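Local coordinates for protein-tyrosine-phosphatase PTP1 (Arabidopsis thaliana, PDB 6KRW), which removes phosphate from phosphotyrosine in proteins, MAP kinases such as MPK6 among them, and so tempers plant defence responses, at residues S45-L48 against L49-V53; E218-K221 against R222-V226; V271-F274 against R275-R278. All blocks are in the same frame, centred on the assembly; numbering follows the deposited sequence.

Interaction 1 (S45-L48 against L49-V53)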
ATOM      1  N   SER A  45     -13.781  17.225   9.940  1.00 16.96           N
ATOM      2  CA  SER A  45     -15.033  17.799   9.383  1.00 15.89           C
ATOM      3  C   SER A  45     -14.933  17.981   7.870  1.00 16.00           C
ATOM      4  O   SER A  45     -16.011  17.992   7.213  1.00 16.93           O
ATOM      5  CB  SER A  45     -15.379  19.089  10.059  1.00 15.45           C
ATOM      6  OG  SER A  45     -14.358  20.049   9.851  1.00 17.06           O
ATOM      7  N   GLU A  46     -13.727  18.097   7.320  1.00 15.10           N
ATOM      8  CA  GLU A  46     -13.569  18.263   5.859  1.00 15.58           C
ATOM      9  C   GLU A  46     -14.109  17.040   5.131  1.00 16.84           C
ATOM     10  O   GLU A  46     -14.521  17.141   3.958  1.00 16.53           O
ATOM     11  CB  GLU A  46     -12.126  18.573   5.501  1.00 16.67           C
ATOM     12  CG  GLU A  46     -11.633  19.882   6.089  1.00 18.88           C
ATOM     13  CD  GLU A  46     -10.227  20.278   5.721  1.00 18.39           C
ATOM     14  OE1 GLU A  46      -9.982  20.545   4.520  1.00 23.45           O
ATOM     15  OE2 GLU A  46      -9.359  20.288   6.637  1.00 21.84           O
ATOM     16  N   LEU A  47     -14.043  15.858   5.760  1.00 16.24           N
ATOM     17  CA  LEU A  47     -14.514  14.616   5.111  1.00 16.33           C
ATOM     18  C   LEU A  47     -16.007  14.697   4.799  1.00 16.44           C
ATOM     19  O   LEU A  47     -16.452  14.029   3.861  1.00 16.60           O
ATOM     20  CB  LEU A  47     -14.222  13.421   6.035  1.00 17.23           C
ATOM     21  CG  LEU A  47     -12.749  13.189   6.313  1.00 17.11           C
ATOM     22  CD1 LEU A  47     -12.617  12.114   7.367  1.00 19.06           C
ATOM     23  CD2 LEU A  47     -12.000  12.804   5.059  1.00 17.69           C
ATOM     24  N   LEU A  48     -16.784  15.502   5.537  1.00 16.48           N
ATOM     25  CA  LEU A  48     -18.235  15.564   5.256  1.00 16.52           C
ATOM     26  C   LEU A  48     -18.510  16.196   3.879  1.00 16.88           C
ATOM     27  O   LEU A  48     -19.579  15.921   3.351  1.00 19.14           O
ATOM     28  CB  LEU A  48     -18.926  16.417   6.315  1.00 17.14           C
ATOM     29  CG  LEU A  48     -18.815  15.883   7.731  1.00 18.22           C
ATOM     30  CD1 LEU A  48     -19.465  16.868   8.679  1.00 19.36           C
ATOM     31  CD2 LEU A  48     -19.444  14.503   7.823  1.00 22.11           C
ATOM     32  N   LEU A  49     -17.543  16.916   3.338  1.00 16.89           N
ATOM     33  CA  LEU A  49     -17.718  17.575   2.016  1.00 17.57           C
ATOM     34  C   LEU A  49     -16.898  16.892   0.923  1.00 17.15           C
ATOM     35  O   LEU A  49     -17.304  16.937  -0.227  1.00 20.76           O
ATOM     36  CB  LEU A  49     -17.381  19.061   2.155  1.00 18.38           C
ATOM     37  CG  LEU A  49     -18.433  19.875   2.904  1.00 19.14           C
ATOM     38  CD1 LEU A  49     -17.818  21.133   3.498  1.00 22.40           C
ATOM     39  CD2 LEU A  49     -19.603  20.225   1.991  1.00 24.65           C
ATOM     40  N   ASN A  50     -15.762  16.287   1.264  1.00 16.23           N
ATOM     41  CA  ASN A  50     -14.897  15.695   0.213  1.00 16.12           C
ATOM     42  C   ASN A  50     -15.012  14.169   0.157  1.00 17.48           C
ATOM     43  O   ASN A  50     -14.446  13.605  -0.783  1.00 17.27           O
ATOM     44  CB  ASN A  50     -13.458  16.192   0.320  1.00 17.49           C
ATOM     45  CG  ASN A  50     -12.756  15.756   1.593  1.00 15.94           C
ATOM     46  OD1 ASN A  50     -13.120  14.737   2.203  1.00 16.60           O
ATOM     47  ND2 ASN A  50     -11.766  16.527   2.007  1.00 18.54           N
ATOM     48  N   SER A  51     -15.742  13.546   1.083  1.00 16.59           N
ATOM     49  CA  SER A  51     -15.859  12.069   1.126  1.00 16.52           C
ATOM     50  C   SER A  51     -17.320  11.703   1.340  1.00 17.51           C
ATOM     51  O   SER A  51     -17.653  10.908   2.196  1.00 19.02           O
ATOM     52  CB  SER A  51     -14.928  11.487   2.184  1.00 15.44           C
ATOM     53  OG  SER A  51     -13.614  11.922   2.020  1.00 16.11           O
ATOM     54  N   THR A  52     -18.213  12.292   0.555  1.00 19.52           N
ATOM     55  CA  THR A  52     -19.665  12.136   0.773  1.00 19.03           C
ATOM     56  C   THR A  52     -20.106  10.682   0.603  1.00 18.24           C
ATOM     57  O   THR A  52     -21.023  10.254   1.317  1.00 22.68           O
ATOM     58  CB  THR A  52     -20.459  13.063  -0.155  1.00 20.29           C
ATOM     59  OG1 THR A  52     -20.277  12.702  -1.518  1.00 19.79           O
ATOM     60  CG2 THR A  52     -20.022  14.499   0.016  1.00 19.81           C
ATOM     61  N   VAL A  53     -19.535   9.954  -0.346  1.00 18.42           N
ATOM     62  CA  VAL A  53     -20.043   8.581  -0.594  1.00 19.31           C
ATOM     63  C   VAL A  53     -19.672   7.696   0.612  1.00 20.86           C
ATOM     64  O   VAL A  53     -20.525   6.935   1.064  1.00 23.21           O
ATOM     65  CB  VAL A  53     -19.520   8.014  -1.926  1.00 17.67           C
ATOM     66  CG1 VAL A  53     -20.008   6.594  -2.126  1.00 19.42           C
ATOM     67  CG2 VAL A  53     -19.977   8.905  -3.064  1.00 18.28           C
TER
HETATM   68  O   HOH W   1     -10.985  19.567   2.160  1.00 26.57           O
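Asn50 folds back over the backbone of Glu46 and Leu47 in a single short helical turn, 47-50, on the surface of the tyrosine phosphatase fold, where one carbonyl, Glu46 O, takes two amides before the chain leaves the helix. The backbone bonds come first. Glu46 O receives Asn50 N at 3.1 Å, in the carbonyl plane, and Leu49 N from well above it; the first is the i to i+4 bond of an alpha helix and the second an i to i+3 bond. Ser51 N closes the turn on Leu47 O at 2.9 Å, and Ser51 is also the residue at which helical backbone angles end.

Van der Waals contacts are few. Leu47 CD2 lies 3.6 Å from both Ser51 OG and Asn50 OD1, and the Leu47 side chain is buried, while Leu48 and Leu49 are exposed; the methyl Thr52 CG2 rests on Leu48 O.

The polar side chains form the third group. Asn50 CG sits between its own backbone N and carbonyl carbon (chi1 65°), which lays the amide back along the turn and brings Asn50 OD1 to 3.2 Å from Leu47 CA. Asn50 also bonds through its backbone to Asp72, which takes Thr52 OG1 and Val53 N on its carboxylate, tying the exit of the turn to a neighbouring loop. Glu46 OE2 turns back to Trp43 N, while Glu46 OE1 accepts from a water at 2.7 Å that is held weakly by Asn50 ND2. At the other end of the same amide, Ser51 OG donates to Asn50 OD1 over 2.9 Å, tilted 28° from the carbonyl plane.

Interaction 2 (E218-K221 against R222-V226)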
ATOM      1  N   GLU A 218      12.713  -6.186   1.368  1.00 29.63           N
ATOM      2  CA  GLU A 218      12.536  -7.409   0.559  1.00 33.14           C
ATOM      3  C   GLU A 218      11.212  -7.348  -0.215  1.00 29.27           C
ATOM      4  O   GLU A 218      11.170  -7.822  -1.358  1.00 31.98           O
ATOM      5  CB  GLU A 218      12.631  -8.642   1.453  1.00 35.94           C
ATOM      6  CG  GLU A 218      12.570  -9.910   0.636  1.00 48.93           C
ATOM      7  CD  GLU A 218      12.776 -11.198   1.413  1.00 64.51           C
ATOM      8  OE1 GLU A 218      13.579 -11.209   2.350  1.00 40.24           O
ATOM      9  OE2 GLU A 218      12.012 -12.090   1.145  1.00 47.43           O
ATOM     10  N   ILE A 219      10.158  -6.796   0.381  1.00 29.15           N
ATOM     11  CA  ILE A 219       8.881  -6.645  -0.380  1.00 27.66           C
ATOM     12  C   ILE A 219       9.166  -5.821  -1.639  1.00 29.01           C
ATOM     13  O   ILE A 219       8.795  -6.241  -2.735  1.00 28.09           O
ATOM     14  CB  ILE A 219       7.801  -5.983   0.481  1.00 26.72           C
ATOM     15  CG1 ILE A 219       7.493  -6.776   1.751  1.00 29.39           C
ATOM     16  CG2 ILE A 219       6.546  -5.710  -0.354  1.00 25.69           C
ATOM     17  CD1 ILE A 219       6.563  -6.081   2.712  1.00 26.38           C
ATOM     18  N   LEU A 220       9.859  -4.696  -1.491  1.00 28.38           N
ATOM     19  CA  LEU A 220      10.145  -3.850  -2.675  1.00 26.27           C
ATOM     20  C   LEU A 220      11.015  -4.611  -3.673  1.00 29.27           C
ATOM     21  O   LEU A 220      10.749  -4.554  -4.890  1.00 27.45           O
ATOM     22  CB  LEU A 220      10.821  -2.555  -2.211  1.00 27.83           C
ATOM     23  CG  LEU A 220      11.348  -1.656  -3.326  1.00 28.01           C
ATOM     24  CD1 LEU A 220      10.215  -1.260  -4.277  1.00 29.78           C
ATOM     25  CD2 LEU A 220      12.008  -0.412  -2.741  1.00 28.95           C
ATOM     26  N   LYS A 221      12.011  -5.350  -3.180  1.00 29.15           N
ATOM     27  CA  LYS A 221      12.906  -6.097  -4.092  1.00 35.33           C
ATOM     28  C   LYS A 221      12.107  -7.133  -4.891  1.00 38.26           C
ATOM     29  O   LYS A 221      12.383  -7.289  -6.108  1.00 40.93           O
ATOM     30  CB  LYS A 221      14.011  -6.763  -3.289  1.00 35.68           C
ATOM     31  CG  LYS A 221      15.013  -5.796  -2.689  1.00 32.52           C
ATOM     32  CD  LYS A 221      16.049  -6.496  -1.824  1.00 42.60           C
ATOM     33  CE  LYS A 221      16.940  -5.523  -1.074  1.00 41.15           C
ATOM     34  NZ  LYS A 221      17.774  -4.708  -1.991  1.00 39.71           N
ATOM     35  N   ARG A 222      11.136  -7.788  -4.259  1.00 31.77           N
ATOM     36  CA  ARG A 222      10.313  -8.796  -4.983  1.00 39.54           C
ATOM     37  C   ARG A 222       9.400  -8.115  -6.007  1.00 35.45           C
ATOM     38  O   ARG A 222       9.030  -8.739  -6.997  1.00 40.50           O
ATOM     39  CB  ARG A 222       9.512  -9.630  -3.987  1.00 37.43           C
ATOM     40  CG  ARG A 222      10.391 -10.550  -3.153  1.00 41.94           C
ATOM     41  CD  ARG A 222       9.592 -11.353  -2.147  1.00 43.85           C
ATOM     42  NE  ARG A 222      10.484 -12.270  -1.429  1.00 55.32           N
ATOM     43  CZ  ARG A 222      10.950 -13.404  -1.908  1.00 66.78           C
ATOM     44  NH1 ARG A 222      11.772 -14.143  -1.170  1.00 66.38           N
ATOM     45  NH2 ARG A 222      10.596 -13.789  -3.122  1.00 60.78           N
ATOM     46  N   LEU A 223       9.074  -6.842  -5.786  1.00 35.00           N
ATOM     47  CA  LEU A 223       8.110  -6.146  -6.677  1.00 31.74           C
ATOM     48  C   LEU A 223       8.825  -5.324  -7.749  1.00 32.37           C
ATOM     49  O   LEU A 223       8.117  -4.832  -8.651  1.00 33.81           O
ATOM     50  CB  LEU A 223       7.182  -5.273  -5.834  1.00 33.65           C
ATOM     51  CG  LEU A 223       6.304  -6.014  -4.820  1.00 31.67           C
ATOM     52  CD1 LEU A 223       5.324  -5.044  -4.165  1.00 30.87           C
ATOM     53  CD2 LEU A 223       5.559  -7.196  -5.452  1.00 35.68           C
ATOM     54  N   TYR A 224      10.149  -5.184  -7.697  1.00 30.31           N
ATOM     55  CA  TYR A 224      10.872  -4.456  -8.773  1.00 32.56           C
ATOM     56  C   TYR A 224      10.516  -5.045 -10.141  1.00 38.35           C
ATOM     57  O   TYR A 224      10.423  -4.263 -11.124  1.00 48.41           O
ATOM     58  CB  TYR A 224      12.384  -4.561  -8.585  1.00 37.89           C
ATOM     59  CG  TYR A 224      13.012  -3.650  -7.555  1.00 32.06           C
ATOM     60  CD1 TYR A 224      12.576  -2.353  -7.347  1.00 37.33           C
ATOM     61  CD2 TYR A 224      14.113  -4.074  -6.825  1.00 34.22           C
ATOM     62  CE1 TYR A 224      13.193  -1.523  -6.421  1.00 33.40           C
ATOM     63  CE2 TYR A 224      14.738  -3.260  -5.894  1.00 32.64           C
ATOM     64  CZ  TYR A 224      14.280  -1.973  -5.693  1.00 34.19           C
ATOM     65  OH  TYR A 224      14.902  -1.168  -4.779  1.00 30.96           O
ATOM     66  N   GLN A 225      10.274  -6.358 -10.189  1.00 44.63           N
ATOM     67  CA  GLN A 225      10.109  -7.132 -11.448  1.00 67.39           C
ATOM     68  C   GLN A 225       8.691  -6.973 -12.008  1.00 43.75           C
ATOM     69  O   GLN A 225       8.480  -7.333 -13.172  1.00 49.71           O
ATOM     70  CB  GLN A 225      10.395  -8.620 -11.211  1.00 85.63           C
ATOM     71  CG  GLN A 225      11.598  -8.875 -10.316  1.00 98.24           C
ATOM     72  CD  GLN A 225      12.895  -8.478 -10.975  1.00 94.38           C
ATOM     73  OE1 GLN A 225      13.036  -8.536 -12.195  1.00 65.41           O
ATOM     74  NE2 GLN A 225      13.870  -8.095 -10.164  1.00 88.85           N
ATOM     75  N   VAL A 226       7.747  -6.463 -11.220  1.00 35.07           N
ATOM     76  CA  VAL A 226       6.312  -6.507 -11.596  1.00 36.51           C
ATOM     77  C   VAL A 226       6.012  -5.259 -12.411  1.00 34.34           C
ATOM     78  O   VAL A 226       6.053  -4.162 -11.875  1.00 33.70           O
ATOM     79  CB  VAL A 226       5.420  -6.591 -10.349  1.00 36.23           C
ATOM     80  CG1 VAL A 226       3.948  -6.646 -10.730  1.00 38.82           C
ATOM     81  CG2 VAL A 226       5.804  -7.772  -9.462  1.00 40.41           C
TER
HETATM   82  O   HOH W   2      14.652  -7.589  -7.589  1.00 81.20           O
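The C-terminal end of helix 214-223 illustrates how a helix hands its chain to a turn, with an i to i+4 salt bridge between Glu218 and Arg222 on one flank and a tyrosine folded back on another. The Glu218 and Arg222 side chains travel together along their flank. One carboxylate oxygen takes both contacts: Arg222 NE reaches Glu218 OE2 at 3.0 Å, on its anti lone pair, and Arg222 NH1 meets the same atom at 3.1 Å from above the carboxylate plane. Glu218 OE2 lies in the guanidinium plane, at its edge, although the two flat groups are turned 51° apart. The second oxygen, Glu218 OE1, bonds to Thr175 OG1. Were Arg222 an alanine, Glu218 OE2 would probably lose both these donors and its charged mate, leaving the carboxylate held at OE1 alone among the bonds described.

Tyr224 has its ring carbon CG anti to the carbonyl carbon (chi1 -79°), which swings the ring back beside the last turn. Leu220 O lies over one ring face, offset toward the rim, and Leu220 CG touches Tyr224 CE1 at 3.6 Å. Lys221 runs alongside; its NZ pairs with Glu298 and Asp301 of helix 285-303, and Tyr224 OH also bonds Glu298. Leu223 and Ile219 are buried and both pack on Tyr247 of helix 242-259.

The backbone winds down as Leu220 O accepts Leu223 N at 3.0 Å and, weakly, Tyr224 N, while a water joins Lys221 O to Gln225 NE2. The type I beta turn from Leu223 to Val226 starts on the last helical residue and leads on toward strand 233-236 of the phosphatase's central sheet.

Interaction 3 (V271-F274 against R275-R278)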
ATOM      1  N   VAL A 271       4.858  12.792   0.657  1.00 16.58           N
ATOM      2  CA  VAL A 271       3.854  12.458   1.692  1.00 17.73           C
ATOM      3  C   VAL A 271       2.677  13.447   1.619  1.00 16.49           C
ATOM      4  O   VAL A 271       1.552  13.036   1.786  1.00 16.51           O
ATOM      5  CB  VAL A 271       4.501  12.371   3.082  1.00 17.69           C
ATOM      6  CG1 VAL A 271       3.448  12.206   4.157  1.00 18.79           C
ATOM      7  CG2 VAL A 271       5.484  11.193   3.146  1.00 19.55           C
ATOM      8  N   ALA A 272       2.950  14.728   1.346  1.00 17.16           N
ATOM      9  CA  ALA A 272       1.836  15.691   1.232  1.00 17.48           C
ATOM     10  C   ALA A 272       0.944  15.298   0.042  1.00 16.25           C
ATOM     11  O   ALA A 272      -0.280  15.405   0.150  1.00 17.52           O
ATOM     12  CB  ALA A 272       2.397  17.085   1.032  1.00 19.71           C
ATOM     13  N   LEU A 273       1.557  14.862  -1.067  1.00 16.67           N
ATOM     14  CA  LEU A 273       0.760  14.410  -2.233  1.00 17.01           C
ATOM     15  C   LEU A 273      -0.074  13.183  -1.875  1.00 16.06           C
ATOM     16  O   LEU A 273      -1.247  13.091  -2.181  1.00 17.03           O
ATOM     17  CB  LEU A 273       1.671  14.138  -3.407  1.00 19.32           C
ATOM     18  CG  LEU A 273       0.991  13.650  -4.681  1.00 23.39           C
ATOM     19  CD1 LEU A 273      -0.109  14.606  -5.151  1.00 26.56           C
ATOM     20  CD2 LEU A 273       2.029  13.501  -5.785  1.00 28.64           C
ATOM     21  N   PHE A 274       0.568  12.247  -1.167  1.00 15.32           N
ATOM     22  CA  PHE A 274      -0.196  11.060  -0.725  1.00 15.67           C
ATOM     23  C   PHE A 274      -1.383  11.462   0.139  1.00 14.93           C
ATOM     24  O   PHE A 274      -2.457  10.878   0.019  1.00 15.28           O
ATOM     25  CB  PHE A 274       0.696  10.109   0.089  1.00 15.62           C
ATOM     26  CG  PHE A 274       1.661   9.257  -0.678  1.00 17.00           C
ATOM     27  CD1 PHE A 274       1.848   9.369  -2.045  1.00 17.32           C
ATOM     28  CD2 PHE A 274       2.384   8.295   0.009  1.00 19.35           C
ATOM     29  CE1 PHE A 274       2.725   8.515  -2.715  1.00 19.65           C
ATOM     30  CE2 PHE A 274       3.290   7.492  -0.668  1.00 20.40           C
ATOM     31  CZ  PHE A 274       3.432   7.565  -2.021  1.00 21.78           C
ATOM     32  N   ARG A 275      -1.177  12.442   1.015  1.00 16.02           N
ATOM     33  CA  ARG A 275      -2.266  12.908   1.907  1.00 16.92           C
ATOM     34  C   ARG A 275      -3.397  13.607   1.119  1.00 17.64           C
ATOM     35  O   ARG A 275      -4.523  13.513   1.539  1.00 18.08           O
ATOM     36  CB  ARG A 275      -1.689  13.748   3.041  1.00 17.09           C
ATOM     37  CG  ARG A 275      -0.947  12.913   4.068  1.00 17.64           C
ATOM     38  CD  ARG A 275      -0.210  13.789   5.036  1.00 17.87           C
ATOM     39  NE  ARG A 275       0.310  12.974   6.118  1.00 17.09           N
ATOM     40  CZ  ARG A 275       0.622  13.418   7.313  1.00 20.20           C
ATOM     41  NH1 ARG A 275       0.434  14.678   7.652  1.00 21.76           N
ATOM     42  NH2 ARG A 275       1.103  12.604   8.238  1.00 22.39           N
ATOM     43  N   LYS A 276      -3.077  14.183  -0.041  1.00 16.55           N
ATOM     44  CA  LYS A 276      -4.128  14.740  -0.926  1.00 17.00           C
ATOM     45  C   LYS A 276      -4.893  13.608  -1.596  1.00 16.92           C
ATOM     46  O   LYS A 276      -5.988  13.828  -2.132  1.00 17.74           O
ATOM     47  CB  LYS A 276      -3.494  15.688  -1.942  1.00 21.34           C
ATOM     48  CG  LYS A 276      -2.969  16.988  -1.354  1.00 30.79           C
ATOM     49  CD  LYS A 276      -2.867  18.120  -2.341  1.00 57.32           C
ATOM     50  CE  LYS A 276      -2.220  17.757  -3.666  1.00 69.72           C
ATOM     51  NZ  LYS A 276      -1.606  18.953  -4.309  1.00 76.38           N
ATOM     52  N   GLN A 277      -4.355  12.364  -1.509  1.00 15.03           N
ATOM     53  CA  GLN A 277      -4.993  11.186  -2.132  1.00 14.29           C
ATOM     54  C   GLN A 277      -5.614  10.220  -1.108  1.00 14.25           C
ATOM     55  O   GLN A 277      -6.501   9.475  -1.506  1.00 15.64           O
ATOM     56  CB  GLN A 277      -3.991  10.471  -3.049  1.00 15.11           C
ATOM     57  CG  GLN A 277      -3.532  11.400  -4.189  1.00 15.54           C
ATOM     58  CD  GLN A 277      -2.549  10.791  -5.158  1.00 17.50           C
ATOM     59  OE1 GLN A 277      -2.278   9.603  -5.125  1.00 23.44           O
ATOM     60  NE2 GLN A 277      -2.065  11.553  -6.117  1.00 22.09           N
ATOM     61  N   ARG A 278      -5.191  10.285   0.142  1.00 14.67           N
ATOM     62  CA  ARG A 278      -5.860   9.489   1.200  1.00 14.86           C
ATOM     63  C   ARG A 278      -5.479  10.145   2.525  1.00 14.75           C
ATOM     64  O   ARG A 278      -4.279  10.319   2.801  1.00 16.21           O
ATOM     65  CB  ARG A 278      -5.490   7.993   1.163  1.00 15.11           C
ATOM     66  CG  ARG A 278      -6.342   7.158   2.100  1.00 16.54           C
ATOM     67  CD  ARG A 278      -6.024   5.675   1.828  1.00 15.80           C
ATOM     68  NE  ARG A 278      -6.629   4.720   2.764  1.00 16.54           N
ATOM     69  CZ  ARG A 278      -7.877   4.298   2.756  1.00 17.20           C
ATOM     70  NH1 ARG A 278      -8.743   4.735   1.846  1.00 17.54           N
ATOM     71  NH2 ARG A 278      -8.299   3.414   3.653  1.00 18.55           N
TER
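Val271 and Arg275 lie alongside each other one turn apart near the end of helix 267-277, a helix with one closely packed side and one side facing solvent. On the packed side, Val271 CG1 comes within 3.8 Å of Arg275 NE. The Arg275 chain is extended from CG to NE, passing over Val271 O on the way (Arg275 CG to Val271 O, 3.4 Å). This carries the guanidinium beyond the helix to Met281 O, Val282 O and Gln38 OE1, while Phe274 is buried against Cys248, Ala249 and Asn252 of helix 242-259 and against Ile95.

The other side is looser. Lys276 is exposed; its chain bends at chi3 (-46°), bringing its CE to 4.1 Å from Leu273 CD1, a slanting contact. Gln277 makes the transition between the two sides: Leu273 CD1 stands 3.8 Å from Gln277 NE2, yet the side chain rests on Ile95 of strand 92-95 and its OE1 is bonded to Lys96 N.

Where the helix finishes, Phe274 O takes two amides: Arg278 N at 2.8 Å, almost in line with the carbonyl bond, and Gln277 N at 2.9 Å from above its plane. Arg278 then leaves in an extended backbone conformation, and its side chain turns away from the helix. Its guanidinium is gripped by Ser93 OG, Asn91 OD1 and the carbonyls of Ala239 and Gly240, the last two in the segment that, by similarity, binds substrate. Helix 267-277 thus ends beside the phosphate-binding loop that begins at Cys237, the signature loop of classical tyrosine phosphatases.

The three contacts follow one another along the chain, each at a place where a helix ends, and all belong to the tyrosine phosphatase domain. Interactions 1 and 3 lie on the same side of the chain's centre, their own centres about 16 Å apart and nearest atoms about 7 Å apart. Interaction 2 stands on the opposite side from interaction 1, with about 35 Å between centres, and its centre is about 23 Å from that of interaction 3. Helix 242-259, which begins within the substrate-binding segment, is shared: both 218-226 and 271-278 pack on it. Interaction 3 touches the substrate loop, whereas interactions 1 and 2 lie farther from it.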